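Local coordinates for CdiA-CT toxin, Conserved domain protein (Yersinia pseudotuberculosis serotype O:3, PDB 4ZQU) that is the toxin of a CdiA-CT/CdiI toxin and immunity pair and probably acts as an endonuclease of the PD-(D/E)XK type, at residues E4-G8 with Y24-D28; A30-V34 with M82-K86; K86-V92 with V116-Q122. All coordinates share one frame; numbering follows the deposited sequence.

How the interactions relate
The three contacts are all tied to one mixed sheet, whose strands run in the order 26-27, 33-39, 85-92, 117-122. They follow one another along the chain. Interaction 1 lays helix 3-9 against the first strand, interaction 2 joins the second to the third, and interaction 3 joins the third to the last. The centres of interactions 1 and 2 lie about 13 Å apart, those of 1 and 3 about 12 Å, and those of 2 and 3 about 16 Å. Lys86 belongs to both 2 and 3, while Tyr24 of interaction 1 packs on it. The CdiI chain touches the segments of interactions 1 and 2 but not those of 3.

Interaction 1. Residues E4-G8 with Y24-D28; sequences EDYVG and YDYFD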
ATOM      1  N   GLU A   4       3.805 -14.020  12.112  1.00 36.27           N
ATOM      2  CA  GLU A   4       3.979 -12.819  11.304  1.00 38.94           C
ATOM      3  C   GLU A   4       5.292 -12.120  11.635  1.00 35.75           C
ATOM      4  O   GLU A   4       5.961 -11.589  10.750  1.00 35.25           O
ATOM      5  CB  GLU A   4       2.799 -11.863  11.505  1.00 46.61           C
ATOM      6  CG  GLU A   4       2.723 -10.743  10.476  1.00 53.16           C
ATOM      7  CD  GLU A   4       1.395 -10.006  10.501  1.00 59.89           C
ATOM      8  OE1 GLU A   4       0.564 -10.293  11.391  1.00 62.15           O
ATOM      9  OE2 GLU A   4       1.180  -9.141   9.626  1.00 62.55           O
ATOM     10  N   ASP A   5       5.661 -12.135  12.911  1.00 34.87           N
ATOM     11  CA  ASP A   5       6.898 -11.506  13.357  1.00 35.04           C
ATOM     12  C   ASP A   5       8.112 -12.352  12.995  1.00 32.42           C
ATOM     13  O   ASP A   5       9.168 -11.822  12.641  1.00 31.72           O
ATOM     14  CB  ASP A   5       6.851 -11.258  14.865  1.00 38.83           C
ATOM     15  CG  ASP A   5       5.773 -10.269  15.255  1.00 42.34           C
ATOM     16  OD1 ASP A   5       6.079  -9.062  15.348  1.00 44.31           O
ATOM     17  OD2 ASP A   5       4.617 -10.694  15.455  1.00 43.44           O
ATOM     18  N   TYR A   6       7.951 -13.667  13.088  1.00 32.75           N
ATOM     19  CA  TYR A   6       9.004 -14.608  12.725  1.00 34.15           C
ATOM     20  C   TYR A   6       9.375 -14.479  11.250  1.00 35.15           C
ATOM     21  O   TYR A   6      10.548 -14.570  10.881  1.00 36.06           O
ATOM     22  CB  TYR A   6       8.563 -16.039  13.040  1.00 34.43           C
ATOM     23  CG  TYR A   6       9.536 -17.094  12.578  1.00 35.39           C
ATOM     24  CD1 TYR A   6      10.613 -17.463  13.369  1.00 37.77           C
ATOM     25  CD2 TYR A   6       9.378 -17.724  11.349  1.00 35.28           C
ATOM     26  CE1 TYR A   6      11.507 -18.429  12.951  1.00 39.99           C
ATOM     27  CE2 TYR A   6      10.267 -18.690  10.922  1.00 36.42           C
ATOM     28  CZ  TYR A   6      11.329 -19.038  11.726  1.00 38.81           C
ATOM     29  OH  TYR A   6      12.219 -20.001  11.307  1.00 40.51           O
ATOM     30  N   VAL A   7       8.366 -14.272  10.410  1.00 34.40           N
ATOM     31  CA  VAL A   7       8.580 -14.061   8.985  1.00 32.59           C
ATOM     32  C   VAL A   7       9.460 -12.832   8.754  1.00 32.34           C
ATOM     33  O   VAL A   7      10.282 -12.805   7.841  1.00 32.73           O
ATOM     34  CB  VAL A   7       7.233 -13.905   8.236  1.00 31.24           C
ATOM     35  CG1 VAL A   7       7.450 -13.459   6.796  1.00 27.86           C
ATOM     36  CG2 VAL A   7       6.452 -15.212   8.279  1.00 30.06           C
ATOM     37  N   GLY A   8       9.304 -11.825   9.605  1.00 33.68           N
ATOM     38  CA  GLY A   8      10.077 -10.603   9.486  1.00 39.33           C
ATOM     39  C   GLY A   8      11.551 -10.733   9.821  1.00 42.96           C
ATOM     40  O   GLY A   8      12.361  -9.903   9.405  1.00 44.33           O
ATOM     41  N   TYR A  24      -1.067  -8.482   2.299  1.00 42.12           N
ATOM     42  CA  TYR A  24       0.381  -8.300   2.344  1.00 36.88           C
ATOM     43  C   TYR A  24       0.853  -7.848   3.721  1.00 34.65           C
ATOM     44  O   TYR A  24       0.380  -6.842   4.253  1.00 35.46           O
ATOM     45  CB  TYR A  24       0.827  -7.291   1.284  1.00 34.61           C
ATOM     46  CG  TYR A  24       0.516  -7.711  -0.135  1.00 33.42           C
ATOM     47  CD1 TYR A  24       0.444  -9.054  -0.483  1.00 33.39           C
ATOM     48  CD2 TYR A  24       0.284  -6.764  -1.122  1.00 33.78           C
ATOM     49  CE1 TYR A  24       0.155  -9.443  -1.778  1.00 35.85           C
ATOM     50  CE2 TYR A  24      -0.005  -7.143  -2.421  1.00 36.40           C
ATOM     51  CZ  TYR A  24      -0.069  -8.484  -2.743  1.00 36.70           C
ATOM     52  OH  TYR A  24      -0.356  -8.868  -4.033  1.00 37.44           O
ATOM     53  N   ASP A  25       1.793  -8.595   4.290  1.00 31.64           N
ATOM     54  CA  ASP A  25       2.319  -8.286   5.613  1.00 29.53           C
ATOM     55  C   ASP A  25       3.697  -7.643   5.511  1.00 28.19           C
ATOM     56  O   ASP A  25       4.049  -6.776   6.308  1.00 27.66           O
ATOM     57  CB  ASP A  25       2.377  -9.554   6.465  1.00 27.80           C
ATOM     58  CG  ASP A  25       1.016 -10.210   6.616  1.00 31.99           C
ATOM     59  OD1 ASP A  25       0.024  -9.485   6.831  1.00 33.73           O
ATOM     60  OD2 ASP A  25       0.933 -11.450   6.510  1.00 33.89           O
ATOM     61  N   TYR A  26       4.469  -8.069   4.516  1.00 28.62           N
ATOM     62  CA  TYR A  26       5.801  -7.521   4.295  1.00 28.42           C
ATOM     63  C   TYR A  26       5.993  -7.056   2.861  1.00 28.57           C
ATOM     64  O   TYR A  26       5.407  -7.607   1.930  1.00 30.16           O
ATOM     65  CB  TYR A  26       6.872  -8.551   4.647  1.00 28.55           C
ATOM     66  CG  TYR A  26       6.929  -8.864   6.115  1.00 28.52           C
ATOM     67  CD1 TYR A  26       7.700  -8.097   6.975  1.00 28.12           C
ATOM     68  CD2 TYR A  26       6.203  -9.920   6.646  1.00 30.46           C
ATOM     69  CE1 TYR A  26       7.749  -8.372   8.324  1.00 27.80           C
ATOM     70  CE2 TYR A  26       6.247 -10.205   7.995  1.00 32.65           C
ATOM     71  CZ  TYR A  26       7.021  -9.426   8.828  1.00 31.21           C
ATOM     72  OH  TYR A  26       7.072  -9.706  10.173  1.00 33.24           O
ATOM     73  N   PHE A  27       6.828  -6.037   2.693  1.00 25.97           N
ATOM     74  CA  PHE A  27       7.145  -5.513   1.377  1.00 27.81           C
ATOM     75  C   PHE A  27       8.612  -5.121   1.321  1.00 30.22           C
ATOM     76  O   PHE A  27       9.040  -4.215   2.033  1.00 32.55           O
ATOM     77  CB  PHE A  27       6.257  -4.311   1.050  1.00 29.69           C
ATOM     78  CG  PHE A  27       6.419  -3.794  -0.354  1.00 32.43           C
ATOM     79  CD1 PHE A  27       6.547  -4.667  -1.417  1.00 33.58           C
ATOM     80  CD2 PHE A  27       6.441  -2.435  -0.610  1.00 33.20           C
ATOM     81  CE1 PHE A  27       6.692  -4.196  -2.710  1.00 33.89           C
ATOM     82  CE2 PHE A  27       6.590  -1.960  -1.901  1.00 32.37           C
ATOM     83  CZ  PHE A  27       6.714  -2.842  -2.949  1.00 32.12           C
ATOM     84  N   ASP A  28       9.387  -5.816   0.494  1.00 30.54           N
ATOM     85  CA  ASP A  28      10.778  -5.437   0.279  1.00 29.63           C
ATOM     86  C   ASP A  28      10.793  -4.107  -0.462  1.00 26.93           C
ATOM     87  O   ASP A  28      10.503  -4.049  -1.653  1.00 28.55           O
ATOM     88  CB  ASP A  28      11.531  -6.518  -0.502  1.00 30.97           C
ATOM     89  CG  ASP A  28      13.036  -6.296  -0.514  1.00 32.15           C
ATOM     90  OD1 ASP A  28      13.476  -5.140  -0.682  1.00 34.01           O
ATOM     91  OD2 ASP A  28      13.784  -7.285  -0.361  1.00 31.41           O
TER
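Helix 3-9 rests against strand 26-27 of the central sheet, outermost on that side within this chain, with Tyr26 reaching from the strand to the helix and Glu4 facing Asp25 beside it. Tyr26 makes the largest share of the contact. With its CG anti to the carbonyl carbon (chi1 -67°), it directs its ring at the turn formed by Glu4 to Gly8. Val7 meets the ring obliquely, its CG1 lying 3.7 Å from Tyr26 CE2, and a compact branched side chain suits this buried spot. Close to the hydroxyl end, Gly8 CA approaches Tyr26 CZ to 3.3 Å; a glycine, having no side chain to interpose, lets the ring come right up to the helix backbone. The hydroxyl itself enters among backbone polar atoms, with Tyr26 OH 3.1 Å from Gly8 N. The carbonyl oxygen of Glu4 lies at the ring edge, in its plane, but its modelled closeness to the hydroxyl is doubtful.

Next to the ring, two like-charged acids are held close together. Glu4 stretches out in extended form, and its OE2 comes within 3.0 Å of Asp25 OD1; both oxygens are acceptors, so this is not a hydrogen bond. The two side chains cross at about a right angle, their carboxylate planes turned 54° apart. Asp25 is tied to the neighbouring strand, since its OD2 accepts a bond from Ala37 N, and Arg16 offers Glu4 a long, weak ion pair.

Asp25 and Tyr26 both oppose Val35 in a classic beta bulge that breaks the regular pairing with strand 33-39. Val7 also packs on Val35 and Ala37 of that strand and on Arg89 of strand 85-92, seating helix 3-9 across the sheet.

Interaction 2. Residues A30-V34 with M82-K86; sequences ATGAV and MITSK
Gly32 and Thr84 are joined by one of three direct hydrogen bonds linking these segments. Thr84 N gives a bond to Gly32 O (2.8 Å), arriving well above the carbonyl plane, while its hydroxyl OG1 donates to Thr31 O at 2.7 Å. That second bond depends on chi1 of 57°, which sets OG1 between the backbone N and carbonyl carbon of Thr84. Threonine suits the place because its hydroxyl adds this bond to the one its backbone N-H makes. Farther on, Val34 N binds Ser85 O at 2.8 Å, nearly straight at 169°. A water donates to Val34 O and makes a weak bond to Ser85 OG (3.4 Å).

A CA-H...O contact supplements them: Ile83 CA lies 3.2 Å from Gly32 O. Gly32, with positive phi (95°), carries the chain through a conformation that suits a residue lacking CB, and this also leaves room for Met82 O.

The apolar packing centres on Val34. Its CG1 branch meets Ile83 CG1 at 3.7 Å, the two side chains crossing at about a right angle, and its CG2 lies alongside Lys86 CG at 3.6 Å. Lys86 NZ is hydrogen-bonded to Thr65 O.

Arg28 of the CdiI chain reaches Ala30 O nearby. The whole is the start of a parallel strand pair, where loops converge into strands 33-39 and 85-92 of the mixed sheet.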
ATOM      1  N   ALA A  30      12.932  -2.282  -1.623  1.00 26.46           N
ATOM      2  CA  ALA A  30      13.908  -2.092  -2.689  1.00 26.84           C
ATOM      3  C   ALA A  30      13.660  -3.007  -3.892  1.00 28.33           C
ATOM      4  O   ALA A  30      13.730  -2.558  -5.036  1.00 29.85           O
ATOM      5  CB  ALA A  30      15.310  -2.300  -2.153  1.00 27.31           C
ATOM      6  N   THR A  31      13.370  -4.281  -3.642  1.00 28.63           N
ATOM      7  CA  THR A  31      13.225  -5.246  -4.734  1.00 28.50           C
ATOM      8  C   THR A  31      11.784  -5.397  -5.221  1.00 28.66           C
ATOM      9  O   THR A  31      11.554  -5.729  -6.384  1.00 32.13           O
ATOM     10  CB  THR A  31      13.747  -6.642  -4.335  1.00 26.89           C
ATOM     11  OG1 THR A  31      12.824  -7.268  -3.435  1.00 27.90           O
ATOM     12  CG2 THR A  31      15.113  -6.535  -3.681  1.00 24.68           C
ATOM     13  N   GLY A  32      10.817  -5.169  -4.341  1.00 25.02           N
ATOM     14  CA  GLY A  32       9.420  -5.233  -4.729  1.00 24.90           C
ATOM     15  C   GLY A  32       8.768  -6.572  -4.453  1.00 25.20           C
ATOM     16  O   GLY A  32       7.642  -6.825  -4.877  1.00 25.80           O
ATOM     17  N   ALA A  33       9.485  -7.436  -3.744  1.00 25.63           N
ATOM     18  CA  ALA A  33       8.946  -8.727  -3.345  1.00 27.34           C
ATOM     19  C   ALA A  33       7.950  -8.554  -2.207  1.00 29.54           C
ATOM     20  O   ALA A  33       8.294  -8.006  -1.161  1.00 29.42           O
ATOM     21  CB  ALA A  33      10.067  -9.658  -2.931  1.00 27.48           C
ATOM     22  N   VAL A  34       6.714  -9.007  -2.405  1.00 32.42           N
ATOM     23  CA  VAL A  34       5.727  -8.954  -1.330  1.00 32.26           C
ATOM     24  C   VAL A  34       5.584 -10.316  -0.663  1.00 32.75           C
ATOM     25  O   VAL A  34       5.702 -11.357  -1.309  1.00 34.39           O
ATOM     26  CB  VAL A  34       4.338  -8.485  -1.824  1.00 32.71           C
ATOM     27  CG1 VAL A  34       4.425  -7.101  -2.420  1.00 33.45           C
ATOM     28  CG2 VAL A  34       3.760  -9.458  -2.829  1.00 33.94           C
ATOM     29  N   MET A  82       4.551  -1.926  -8.466  1.00 39.12           N
ATOM     30  CA  MET A  82       5.701  -1.949  -7.569  1.00 38.13           C
ATOM     31  C   MET A  82       6.143  -3.374  -7.265  1.00 37.34           C
ATOM     32  O   MET A  82       7.305  -3.625  -6.953  1.00 37.41           O
ATOM     33  CB  MET A  82       5.370  -1.233  -6.258  1.00 37.27           C
ATOM     34  CG  MET A  82       4.764   0.148  -6.422  1.00 37.78           C
ATOM     35  SD  MET A  82       3.994   0.729  -4.895  1.00 40.07           S
ATOM     36  CE  MET A  82       3.361   2.324  -5.399  1.00 26.00           C
ATOM     37  N   ILE A  83       5.200  -4.303  -7.358  1.00 37.27           N
ATOM     38  CA  ILE A  83       5.418  -5.683  -6.946  1.00 34.94           C
ATOM     39  C   ILE A  83       6.113  -6.511  -8.026  1.00 35.30           C
ATOM     40  O   ILE A  83       5.628  -6.601  -9.156  1.00 35.47           O
ATOM     41  CB  ILE A  83       4.083  -6.346  -6.575  1.00 34.90           C
ATOM     42  CG1 ILE A  83       3.345  -5.491  -5.540  1.00 33.21           C
ATOM     43  CG2 ILE A  83       4.307  -7.761  -6.072  1.00 35.79           C
ATOM     44  CD1 ILE A  83       1.944  -5.970  -5.232  1.00 33.43           C
ATOM     45  N   THR A  84       7.246  -7.115  -7.674  1.00 34.15           N
ATOM     46  CA  THR A  84       8.005  -7.922  -8.629  1.00 33.68           C
ATOM     47  C   THR A  84       7.820  -9.415  -8.386  1.00 33.15           C
ATOM     48  O   THR A  84       7.987 -10.225  -9.297  1.00 35.43           O
ATOM     49  CB  THR A  84       9.511  -7.595  -8.585  1.00 33.69           C
ATOM     50  OG1 THR A  84      10.007  -7.780  -7.254  1.00 32.60           O
ATOM     51  CG2 THR A  84       9.759  -6.159  -9.022  1.00 34.00           C
ATOM     52  N   SER A  85       7.486  -9.780  -7.154  1.00 31.56           N
ATOM     53  CA  SER A  85       7.194 -11.173  -6.836  1.00 31.66           C
ATOM     54  C   SER A  85       6.224 -11.260  -5.667  1.00 31.73           C
ATOM     55  O   SER A  85       6.174 -10.368  -4.820  1.00 31.04           O
ATOM     56  CB  SER A  85       8.478 -11.944  -6.525  1.00 31.16           C
ATOM     57  OG  SER A  85       9.152 -11.386  -5.414  1.00 32.48           O
ATOM     58  N   LYS A  86       5.444 -12.337  -5.638  1.00 32.27           N
ATOM     59  CA  LYS A  86       4.443 -12.543  -4.601  1.00 31.34           C
ATOM     60  C   LYS A  86       4.653 -13.890  -3.925  1.00 31.17           C
ATOM     61  O   LYS A  86       4.897 -14.896  -4.590  1.00 32.51           O
ATOM     62  CB  LYS A  86       3.032 -12.453  -5.189  1.00 31.98           C
ATOM     63  CG  LYS A  86       2.723 -11.120  -5.857  1.00 33.97           C
ATOM     64  CD  LYS A  86       1.370 -11.122  -6.554  1.00 35.56           C
ATOM     65  CE  LYS A  86       1.100  -9.771  -7.206  1.00 37.04           C
ATOM     66  NZ  LYS A  86      -0.196  -9.727  -7.937  1.00 38.14           N
TER
HETATM   67  O   HOH W   1       7.690 -12.597  -2.614  1.00 31.06           O

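Interaction 3. Residues K86-V92 with V116-Q122; sequences KEVRLAV and VKVTVTQ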
ATOM      1  N   LYS A  86       5.444 -12.337  -5.638  1.00 32.27           N
ATOM      2  CA  LYS A  86       4.443 -12.543  -4.601  1.00 31.34           C
ATOM      3  C   LYS A  86       4.653 -13.890  -3.925  1.00 31.17           C
ATOM      4  O   LYS A  86       4.897 -14.896  -4.590  1.00 32.51           O
ATOM      5  CB  LYS A  86       3.032 -12.453  -5.189  1.00 31.98           C
ATOM      6  CG  LYS A  86       2.723 -11.120  -5.857  1.00 33.97           C
ATOM      7  CD  LYS A  86       1.370 -11.122  -6.554  1.00 35.56           C
ATOM      8  CE  LYS A  86       1.100  -9.771  -7.206  1.00 37.04           C
ATOM      9  NZ  LYS A  86      -0.196  -9.727  -7.937  1.00 38.14           N
ATOM     10  N   GLU A  87       4.561 -13.908  -2.601  1.00 29.16           N
ATOM     11  CA  GLU A  87       4.781 -15.140  -1.854  1.00 28.51           C
ATOM     12  C   GLU A  87       3.891 -15.250  -0.627  1.00 26.96           C
ATOM     13  O   GLU A  87       3.695 -14.279   0.102  1.00 27.01           O
ATOM     14  CB  GLU A  87       6.243 -15.253  -1.426  1.00 29.67           C
ATOM     15  CG  GLU A  87       6.544 -16.501  -0.615  1.00 29.96           C
ATOM     16  CD  GLU A  87       7.934 -16.496  -0.030  1.00 31.49           C
ATOM     17  OE1 GLU A  87       8.533 -15.405   0.068  1.00 32.48           O
ATOM     18  OE2 GLU A  87       8.430 -17.585   0.327  1.00 33.02           O
ATOM     19  N   VAL A  88       3.357 -16.444  -0.400  1.00 26.28           N
ATOM     20  CA  VAL A  88       2.648 -16.726   0.837  1.00 25.67           C
ATOM     21  C   VAL A  88       3.493 -17.634   1.723  1.00 26.08           C
ATOM     22  O   VAL A  88       3.836 -18.751   1.334  1.00 26.25           O
ATOM     23  CB  VAL A  88       1.285 -17.387   0.582  1.00 26.53           C
ATOM     24  CG1 VAL A  88       0.558 -17.601   1.900  1.00 27.44           C
ATOM     25  CG2 VAL A  88       0.448 -16.538  -0.360  1.00 25.68           C
ATOM     26  N   ARG A  89       3.838 -17.136   2.906  1.00 25.84           N
ATOM     27  CA  ARG A  89       4.571 -17.921   3.892  1.00 27.71           C
ATOM     28  C   ARG A  89       3.588 -18.596   4.842  1.00 26.91           C
ATOM     29  O   ARG A  89       3.015 -17.949   5.723  1.00 23.73           O
ATOM     30  CB  ARG A  89       5.551 -17.040   4.667  1.00 28.42           C
ATOM     31  CG  ARG A  89       6.717 -16.526   3.839  1.00 28.32           C
ATOM     32  CD  ARG A  89       7.857 -17.529   3.802  1.00 31.65           C
ATOM     33  NE  ARG A  89       8.421 -17.766   5.130  1.00 35.54           N
ATOM     34  CZ  ARG A  89       9.369 -17.017   5.688  1.00 35.22           C
ATOM     35  NH1 ARG A  89       9.865 -15.973   5.036  1.00 36.03           N
ATOM     36  NH2 ARG A  89       9.819 -17.310   6.902  1.00 32.17           N
ATOM     37  N   LEU A  90       3.400 -19.899   4.654  1.00 27.67           N
ATOM     38  CA  LEU A  90       2.362 -20.641   5.359  1.00 26.14           C
ATOM     39  C   LEU A  90       2.909 -21.504   6.488  1.00 23.04           C
ATOM     40  O   LEU A  90       3.778 -22.348   6.274  1.00 23.74           O
ATOM     41  CB  LEU A  90       1.591 -21.520   4.372  1.00 25.32           C
ATOM     42  CG  LEU A  90       0.413 -22.315   4.932  1.00 25.94           C
ATOM     43  CD1 LEU A  90      -0.726 -21.383   5.322  1.00 23.96           C
ATOM     44  CD2 LEU A  90      -0.056 -23.355   3.927  1.00 28.72           C
ATOM     45  N   ALA A  91       2.385 -21.292   7.690  1.00 22.91           N
ATOM     46  CA  ALA A  91       2.721 -22.133   8.830  1.00 27.91           C
ATOM     47  C   ALA A  91       1.625 -23.171   9.056  1.00 31.28           C
ATOM     48  O   ALA A  91       0.444 -22.831   9.119  1.00 31.97           O
ATOM     49  CB  ALA A  91       2.926 -21.289  10.075  1.00 23.43           C
ATOM     50  N   VAL A  92       2.018 -24.438   9.161  1.00 33.84           N
ATOM     51  CA  VAL A  92       1.076 -25.517   9.442  1.00 34.88           C
ATOM     52  C   VAL A  92       1.550 -26.352  10.637  1.00 35.29           C
ATOM     53  O   VAL A  92       2.749 -26.564  10.818  1.00 34.33           O
ATOM     54  CB  VAL A  92       0.868 -26.433   8.210  1.00 34.16           C
ATOM     55  CG1 VAL A  92       0.209 -25.658   7.076  1.00 31.24           C
ATOM     56  CG2 VAL A  92       2.184 -27.042   7.756  1.00 35.38           C
ATOM     57  N   VAL A 116       1.850 -17.047  -7.725  1.00 41.51           N
ATOM     58  CA  VAL A 116       2.118 -16.842  -6.305  1.00 37.81           C
ATOM     59  C   VAL A 116       2.876 -18.023  -5.704  1.00 35.83           C
ATOM     60  O   VAL A 116       2.428 -19.164  -5.790  1.00 34.95           O
ATOM     61  CB  VAL A 116       0.813 -16.624  -5.514  1.00 33.91           C
ATOM     62  CG1 VAL A 116       1.112 -16.407  -4.040  1.00 31.58           C
ATOM     63  CG2 VAL A 116       0.041 -15.447  -6.083  1.00 31.66           C
ATOM     64  N   LYS A 117       4.026 -17.745  -5.099  1.00 35.67           N
ATOM     65  CA  LYS A 117       4.809 -18.795  -4.461  1.00 34.29           C
ATOM     66  C   LYS A 117       4.287 -19.084  -3.060  1.00 31.33           C
ATOM     67  O   LYS A 117       4.333 -18.231  -2.184  1.00 30.09           O
ATOM     68  CB  LYS A 117       6.288 -18.411  -4.401  1.00 36.72           C
ATOM     69  CG  LYS A 117       7.150 -19.438  -3.686  1.00 37.64           C
ATOM     70  CD  LYS A 117       8.628 -19.236  -3.975  1.00 41.94           C
ATOM     71  CE  LYS A 117       9.126 -17.904  -3.443  1.00 43.65           C
ATOM     72  NZ  LYS A 117      10.585 -17.732  -3.695  1.00 47.05           N
ATOM     73  N   VAL A 118       3.781 -20.294  -2.857  1.00 32.13           N
ATOM     74  CA  VAL A 118       3.302 -20.706  -1.545  1.00 29.39           C
ATOM     75  C   VAL A 118       4.363 -21.549  -0.849  1.00 29.62           C
ATOM     76  O   VAL A 118       4.647 -22.674  -1.263  1.00 29.78           O
ATOM     77  CB  VAL A 118       1.985 -21.498  -1.645  1.00 29.42           C
ATOM     78  CG1 VAL A 118       1.479 -21.870  -0.257  1.00 27.19           C
ATOM     79  CG2 VAL A 118       0.942 -20.689  -2.398  1.00 30.30           C
ATOM     80  N   THR A 119       4.951 -20.988   0.204  1.00 29.47           N
ATOM     81  CA  THR A 119       6.021 -21.647   0.944  1.00 29.90           C
ATOM     82  C   THR A 119       5.522 -22.144   2.295  1.00 29.98           C
ATOM     83  O   THR A 119       5.079 -21.355   3.129  1.00 30.63           O
ATOM     84  CB  THR A 119       7.213 -20.702   1.163  1.00 30.33           C
ATOM     85  OG1 THR A 119       7.725 -20.270  -0.105  1.00 30.55           O
ATOM     86  CG2 THR A 119       8.312 -21.405   1.941  1.00 30.40           C
ATOM     87  N   VAL A 120       5.608 -23.453   2.510  1.00 29.92           N
ATOM     88  CA  VAL A 120       5.046 -24.072   3.705  1.00 28.14           C
ATOM     89  C   VAL A 120       6.110 -24.420   4.743  1.00 30.55           C
ATOM     90  O   VAL A 120       7.135 -25.018   4.420  1.00 32.73           O
ATOM     91  CB  VAL A 120       4.261 -25.347   3.345  1.00 28.95           C
ATOM     92  CG1 VAL A 120       3.658 -25.976   4.585  1.00 30.13           C
ATOM     93  CG2 VAL A 120       3.176 -25.021   2.343  1.00 28.84           C
ATOM     94  N   THR A 121       5.852 -24.039   5.992  1.00 31.13           N
ATOM     95  CA  THR A 121       6.747 -24.342   7.103  1.00 32.62           C
ATOM     96  C   THR A 121       6.017 -25.124   8.191  1.00 34.99           C
ATOM     97  O   THR A 121       4.964 -24.700   8.662  1.00 33.35           O
ATOM     98  CB  THR A 121       7.333 -23.060   7.725  1.00 31.19           C
ATOM     99  OG1 THR A 121       7.960 -22.270   6.707  1.00 31.20           O
ATOM    100  CG2 THR A 121       8.352 -23.405   8.798  1.00 33.04           C
ATOM    101  N   GLN A 122       6.581 -26.263   8.585  1.00 39.66           N
ATOM    102  CA  GLN A 122       6.006 -27.075   9.657  1.00 42.76           C
ATOM    103  C   GLN A 122       6.439 -26.556  11.025  1.00 44.53           C
ATOM    104  O   GLN A 122       7.626 -26.534  11.342  1.00 45.16           O
ATOM    105  CB  GLN A 122       6.411 -28.543   9.504  1.00 47.60           C
ATOM    106  CG  GLN A 122       5.949 -29.192   8.206  1.00 48.15           C
ATOM    107  CD  GLN A 122       6.509 -30.593   8.020  1.00 53.12           C
ATOM    108  OE1 GLN A 122       7.534 -30.780   7.364  1.00 55.30           O
ATOM    109  NE2 GLN A 122       5.835 -31.583   8.595  1.00 54.75           N
TER
HETATM  110  O   HOH W   2       6.924 -20.388   5.218  1.00 33.75           O
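Arg89 and Thr119 lie side by side, and the flat guanidinium works through its edge. It receives a water there, in plane, Arg89 NE donating to it at 3.0 Å; that water donates to Thr119 O and lies 2.6 Å from Thr121 OG1. The chain of Arg89 bends at chi2 and chi3 as it rises from the sheet beside Thr119. The Glu87 carboxylate accepts through OE2, on its anti lone pair, the hydroxyl of Thr119 (OG1, 2.8 Å). Its extended chain, CG anti to the backbone N (chi1 179°), carries it there. Lys117 NZ, 4.6 Å from Glu87 OE2, is too far for a salt bridge, though the opposite charges probably attract weakly.

Val88, Leu90 and Val92 share the other face with Val118 and Val120. Leu90 runs alongside Val120, and Val92 CG2 meets Val120 CG1 at 3.7 Å. Val116, preceding Lys117, packs against Val88. Branched residues suit extended backbone and fill this side, covered by helices 53-66 and 98-113.

Backbone bonds such as Thr119 N to Val88 O (2.7 Å) join the parallel strands, whose axes differ by 20°. With helix 98-113 as the connection, they form a beta-alpha-beta crossover.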